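PDB 2F6K: metal-dependent hydrolase, which probably acts as a manganese-binding decarboxylase of the amidohydrolase superfamily, of the type that removes carbon dioxide from aminocarboxymuconate semialdehyde. Local coordinates for residues V109-L113 with D114-A118; P124-R128 with G129-G133. All blocks are in the same frame, centred on the assembly; numbering follows the deposited sequence.

Contact 1: residues V109-L113 with D114-A118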
loop_
_atom_site.group_PDB
_atom_site.type_symbol
_atom_site.label_atom_id
_atom_site.label_comp_id
_atom_site.label_asym_id
_atom_site.label_seq_id
_atom_site.Cartn_x
_atom_site.Cartn_y
_atom_site.Cartn_z
ATOM N N VAL A 109 16.596 21.387 16.584
ATOM C CA VAL A 109 16.666 22.618 15.806
ATOM C C VAL A 109 17.325 23.739 16.622
ATOM O O VAL A 109 18.283 24.361 16.164
ATOM C CB VAL A 109 15.259 23.087 15.360
ATOM C CG1 VAL A 109 15.353 24.436 14.653
ATOM C CG2 VAL A 109 14.638 22.051 14.431
ATOM N N GLN A 110 16.817 23.984 17.827
ATOM C CA GLN A 110 17.352 25.031 18.697
ATOM C C GLN A 110 18.834 24.811 18.960
ATOM O O GLN A 110 19.655 25.713 18.798
ATOM C CB GLN A 110 16.606 25.040 20.039
ATOM C CG GLN A 110 15.092 25.135 19.902
ATOM C CD GLN A 110 14.371 25.005 21.225
ATOM O OE1 GLN A 110 14.660 24.114 22.023
ATOM N NE2 GLN A 110 13.412 25.884 21.456
ATOM N N GLN A 111 19.175 23.603 19.369
ATOM C CA GLN A 111 20.554 23.274 19.668
ATOM C C GLN A 111 21.478 23.380 18.452
ATOM O O GLN A 111 22.524 24.023 18.512
ATOM C CB GLN A 111 20.601 21.864 20.240
ATOM C CG GLN A 111 21.953 21.425 20.719
ATOM C CD GLN A 111 21.993 19.936 20.975
ATOM O OE1 GLN A 111 21.048 19.361 21.535
ATOM N NE2 GLN A 111 23.090 19.297 20.575
ATOM N N ALA A 112 21.078 22.752 17.350
ATOM C CA ALA A 112 21.865 22.741 16.114
ATOM C C ALA A 112 22.172 24.137 15.590
ATOM O O ALA A 112 23.321 24.454 15.260
ATOM C CB ALA A 112 21.127 21.942 15.034
ATOM N N LEU A 113 21.136 24.966 15.509
ATOM C CA LEU A 113 21.281 26.322 15.004
ATOM C C LEU A 113 21.832 27.329 16.010
ATOM O O LEU A 113 22.679 28.147 15.658
ATOM C CB LEU A 113 19.940 26.817 14.450
ATOM C CG LEU A 113 19.373 25.950 13.315
ATOM C CD1 LEU A 113 18.111 26.583 12.751
ATOM C CD2 LEU A 113 20.413 25.799 12.212
ATOM N N ASP A 114 21.384 27.266 17.260
ATOM C CA ASP A 114 21.841 28.226 18.260
ATOM C C ASP A 114 23.226 28.003 18.859
ATOM O O ASP A 114 23.810 28.939 19.408
ATOM C CB ASP A 114 20.838 28.321 19.411
ATOM C CG ASP A 114 19.467 28.778 18.964
ATOM O OD1 ASP A 114 19.357 29.363 17.862
ATOM O OD2 ASP A 114 18.502 28.563 19.736
ATOM N N GLN A 115 23.763 26.789 18.779
ATOM C CA GLN A 115 25.077 26.564 19.374
ATOM C C GLN A 115 26.018 25.560 18.714
ATOM O O GLN A 115 27.220 25.580 18.977
ATOM C CB GLN A 115 24.907 26.221 20.863
ATOM C CG GLN A 115 23.732 25.315 21.163
ATOM C CD GLN A 115 23.203 25.495 22.581
ATOM O OE1 GLN A 115 23.039 26.621 23.054
ATOM N NE2 GLN A 115 22.917 24.386 23.257
ATOM N N ASP A 116 25.503 24.696 17.848
ATOM C CA ASP A 116 26.373 23.715 17.220
ATOM C C ASP A 116 26.919 24.105 15.851
ATOM O O ASP A 116 27.581 23.312 15.188
ATOM C CB ASP A 116 25.665 22.365 17.166
ATOM C CG ASP A 116 25.405 21.808 18.554
ATOM O OD1 ASP A 116 26.306 21.954 19.411
ATOM O OD2 ASP A 116 24.318 21.229 18.789
ATOM N N GLY A 117 26.649 25.337 15.437
ATOM C CA GLY A 117 27.155 25.814 14.167
ATOM C C GLY A 117 26.576 25.248 12.883
ATOM O O GLY A 117 27.250 25.261 11.852
ATOM N N ALA A 118 25.344 24.757 12.917
ATOM C CA ALA A 118 24.738 24.233 11.702
ATOM C C ALA A 118 24.335 25.417 10.822
ATOM O O ALA A 118 23.913 26.451 11.333
ATOM C CB ALA A 118 23.516 23.385 12.046
HETATM O O HOH W 1 25.464 28.118 16.584
#
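Gln111 reaches over the last turn of helix 102-114 to Asp116: its amide NE2 gives a 2.9 Å hydrogen bond to Asp116 OD2, on the syn lone pair of the carboxylate. Gln111 gets there by an extended chain that leaves CA opposite its N (chi1 -175°). The carboxylate stands 77° from the amide plane, yet OD2 lies close to that plane. The other oxygen, Asp116 OD1, forms a salt bridge with Lys81. The backbone carbonyl of Gln111 is gripped twice, by Gln115 N at 3.0 Å and by Asp116 N at 3.1 Å, as the chain leaves helical geometry at Gln115. Asp114 N donates to Gln110 O at 2.8 Å, and with CG beside that N (chi1 -60°) its carboxylate is held over the same carbonyl, where OD2 forms a salt bridge with Arg147. Leu113 sets its CD2 branch 3.9 Å from Ala118 CB and also packs on Arg147 and Ala149. On the side facing strand 91-95, Ala112 CB meets Ala118 CB at 4.1 Å, both methyls touching Ala95. Water 1 bridges Leu113 O and Gly117 N. A helix C-terminus closed by a 3.1 Å bond from Ala118 N to Ala112 O, with Gly117 at positive phi, here opens the loop from a barrel helix into the next parallel strand, 120-124, as in the (beta/alpha)8 or TIM-barrel fold.

Contact 2: residues P124-R128 with G129-G133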
loop_
_atom_site.group_PDB
_atom_site.type_symbol
_atom_site.label_atom_id
_atom_site.label_comp_id
_atom_site.label_asym_id
_atom_site.label_seq_id
_atom_site.Cartn_x
_atom_site.Cartn_y
_atom_site.Cartn_z
ATOM N N PRO A 124 13.861 14.893 5.377
ATOM C CA PRO A 124 13.399 13.926 4.385
ATOM C C PRO A 124 12.029 14.322 3.871
ATOM O O PRO A 124 11.192 14.799 4.641
ATOM C CB PRO A 124 13.353 12.629 5.180
ATOM C CG PRO A 124 12.891 13.098 6.522
ATOM C CD PRO A 124 13.733 14.348 6.742
ATOM N N THR A 125 11.798 14.134 2.574
ATOM C CA THR A 125 10.504 14.458 1.995
ATOM C C THR A 125 9.471 13.709 2.814
ATOM O O THR A 125 8.381 14.216 3.070
ATOM C CB THR A 125 10.426 14.019 0.533
ATOM O OG1 THR A 125 10.974 12.702 0.404
ATOM C CG2 THR A 125 11.209 14.989 -0.352
ATOM N N ASN A 126 9.823 12.496 3.232
ATOM C CA ASN A 126 8.938 11.688 4.072
ATOM C C ASN A 126 9.795 10.742 4.893
ATOM O O ASN A 126 10.797 10.211 4.402
ATOM C CB ASN A 126 7.940 10.883 3.232
ATOM C CG ASN A 126 8.392 9.451 2.995
ATOM O OD1 ASN A 126 8.356 8.610 3.899
ATOM N ND2 ASN A 126 8.824 9.167 1.776
ATOM N N SER A 127 9.419 10.564 6.153
ATOM C CA SER A 127 10.140 9.671 7.039
ATOM C C SER A 127 9.149 8.577 7.365
ATOM O O SER A 127 8.202 8.797 8.118
ATOM C CB SER A 127 10.568 10.407 8.309
ATOM O OG SER A 127 11.295 9.550 9.176
ATOM N N ARG A 128 9.356 7.408 6.764
ATOM C CA ARG A 128 8.467 6.263 6.957
ATOM C C ARG A 128 6.989 6.633 6.878
ATOM O O ARG A 128 6.176 6.087 7.622
ATOM C CB ARG A 128 8.729 5.562 8.302
ATOM C CG ARG A 128 10.040 4.774 8.372
ATOM C CD ARG A 128 10.096 3.910 9.636
ATOM N NE ARG A 128 9.226 2.736 9.557
ATOM C CZ ARG A 128 9.555 1.596 8.948
ATOM N NH1 ARG A 128 10.735 1.470 8.367
ATOM N NH2 ARG A 128 8.705 0.579 8.924
ATOM N N GLY A 129 6.634 7.562 5.996
ATOM C CA GLY A 129 5.230 7.910 5.868
ATOM C C GLY A 129 4.807 9.291 6.329
ATOM O O GLY A 129 3.723 9.757 5.969
ATOM N N LEU A 130 5.626 9.943 7.149
ATOM C CA LEU A 130 5.301 11.291 7.596
ATOM C C LEU A 130 5.968 12.244 6.604
ATOM O O LEU A 130 7.185 12.424 6.625
ATOM C CB LEU A 130 5.828 11.545 9.014
ATOM C CG LEU A 130 5.278 12.815 9.689
ATOM C CD1 LEU A 130 5.687 12.850 11.148
ATOM C CD2 LEU A 130 5.788 14.049 8.971
ATOM N N TYR A 131 5.166 12.836 5.722
ATOM C CA TYR A 131 5.690 13.749 4.715
ATOM C C TYR A 131 5.902 15.149 5.272
ATOM O O TYR A 131 5.102 15.641 6.075
ATOM C CB TYR A 131 4.753 13.802 3.494
ATOM C CG TYR A 131 4.917 12.614 2.572
ATOM C CD1 TYR A 131 4.407 11.360 2.914
ATOM C CD2 TYR A 131 5.694 12.714 1.413
ATOM C CE1 TYR A 131 4.679 10.235 2.137
ATOM C CE2 TYR A 131 5.975 11.594 0.629
ATOM C CZ TYR A 131 5.471 10.357 1.000
ATOM O OH TYR A 131 5.817 9.233 0.282
ATOM N N PHE A 132 6.985 15.793 4.845
ATOM C CA PHE A 132 7.263 17.124 5.340
ATOM C C PHE A 132 6.078 18.003 4.980
ATOM O O PHE A 132 5.438 17.804 3.952
ATOM C CB PHE A 132 8.543 17.674 4.728
ATOM C CG PHE A 132 9.166 18.767 5.541
ATOM C CD1 PHE A 132 9.640 18.506 6.831
ATOM C CD2 PHE A 132 9.276 20.058 5.032
ATOM C CE1 PHE A 132 10.215 19.524 7.602
ATOM C CE2 PHE A 132 9.848 21.081 5.795
ATOM C CZ PHE A 132 10.319 20.812 7.081
ATOM N N GLY A 133 5.775 18.965 5.838
ATOM C CA GLY A 133 4.643 19.829 5.589
ATOM C C GLY A 133 3.496 19.402 6.483
ATOM O O GLY A 133 2.575 20.176 6.733
HETATM O O HOH W 2 9.537 14.508 7.004
#
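Asn126 lays its CB over the centre of one face of the Tyr131 ring in a CH-pi contact, with the amide tilted 30° to the ring plane. The two side chains run side by side and point the same way. Their polar ends share a partner, Asp179, which bonds both Asn126 ND2 and Tyr131 OH. Asn126 OD1 turns instead to the bend and accepts Gly129 N at 2.9 Å, pinning the turn from the Asn126-Tyr131 face. This is a two-residue beta hairpin: Ser127 N to Leu130 O (2.9 Å) and Leu130 N to Ser127 O (3.0 Å) close a type I' turn with Arg128 and Gly129 at its tip, both at positive phi. Each of these donors stands above the plane of the carbonyl it meets. Beyond the Asn126-Tyr131 pair, Phe132 N binds Thr125 O at 2.8 Å, and a chi1 of -158° swings the Phe132 ring away to meet Tyr141 edge-to-face. Within the hairpin, packing is looser at the partly exposed tip, where Arg128 touches Gly129 through little more than CB, 3.7 Å from Gly129 N. A neighbouring subunit holds this tip instead: its Asn164 ND2 donates to Arg128 O, and its Lys163 O accepts from Arg128 NH2.

Contacts 1 and 2 flank strand 120-124 of the parallel barrel: 109-118 delivers the chain to the strand's start, and 124-133 takes it up at the end. Their centres are about 22 Å apart and their nearest atoms about 9 Å, so they do not touch and are joined through the strand. The manganese, held by His7, His9, His154 and Asp266, lies at the C-terminal end of the strands, where contact 2 is. The Thr125 side chain lies about 10 Å from the metal, and the backbone of Thr125 is hydrogen-bonded to that of the ligand His154. Contact 2 is thus near the probable active site; it also touches neighbouring subunits, whereas no other chain of the assembly touches contact 1.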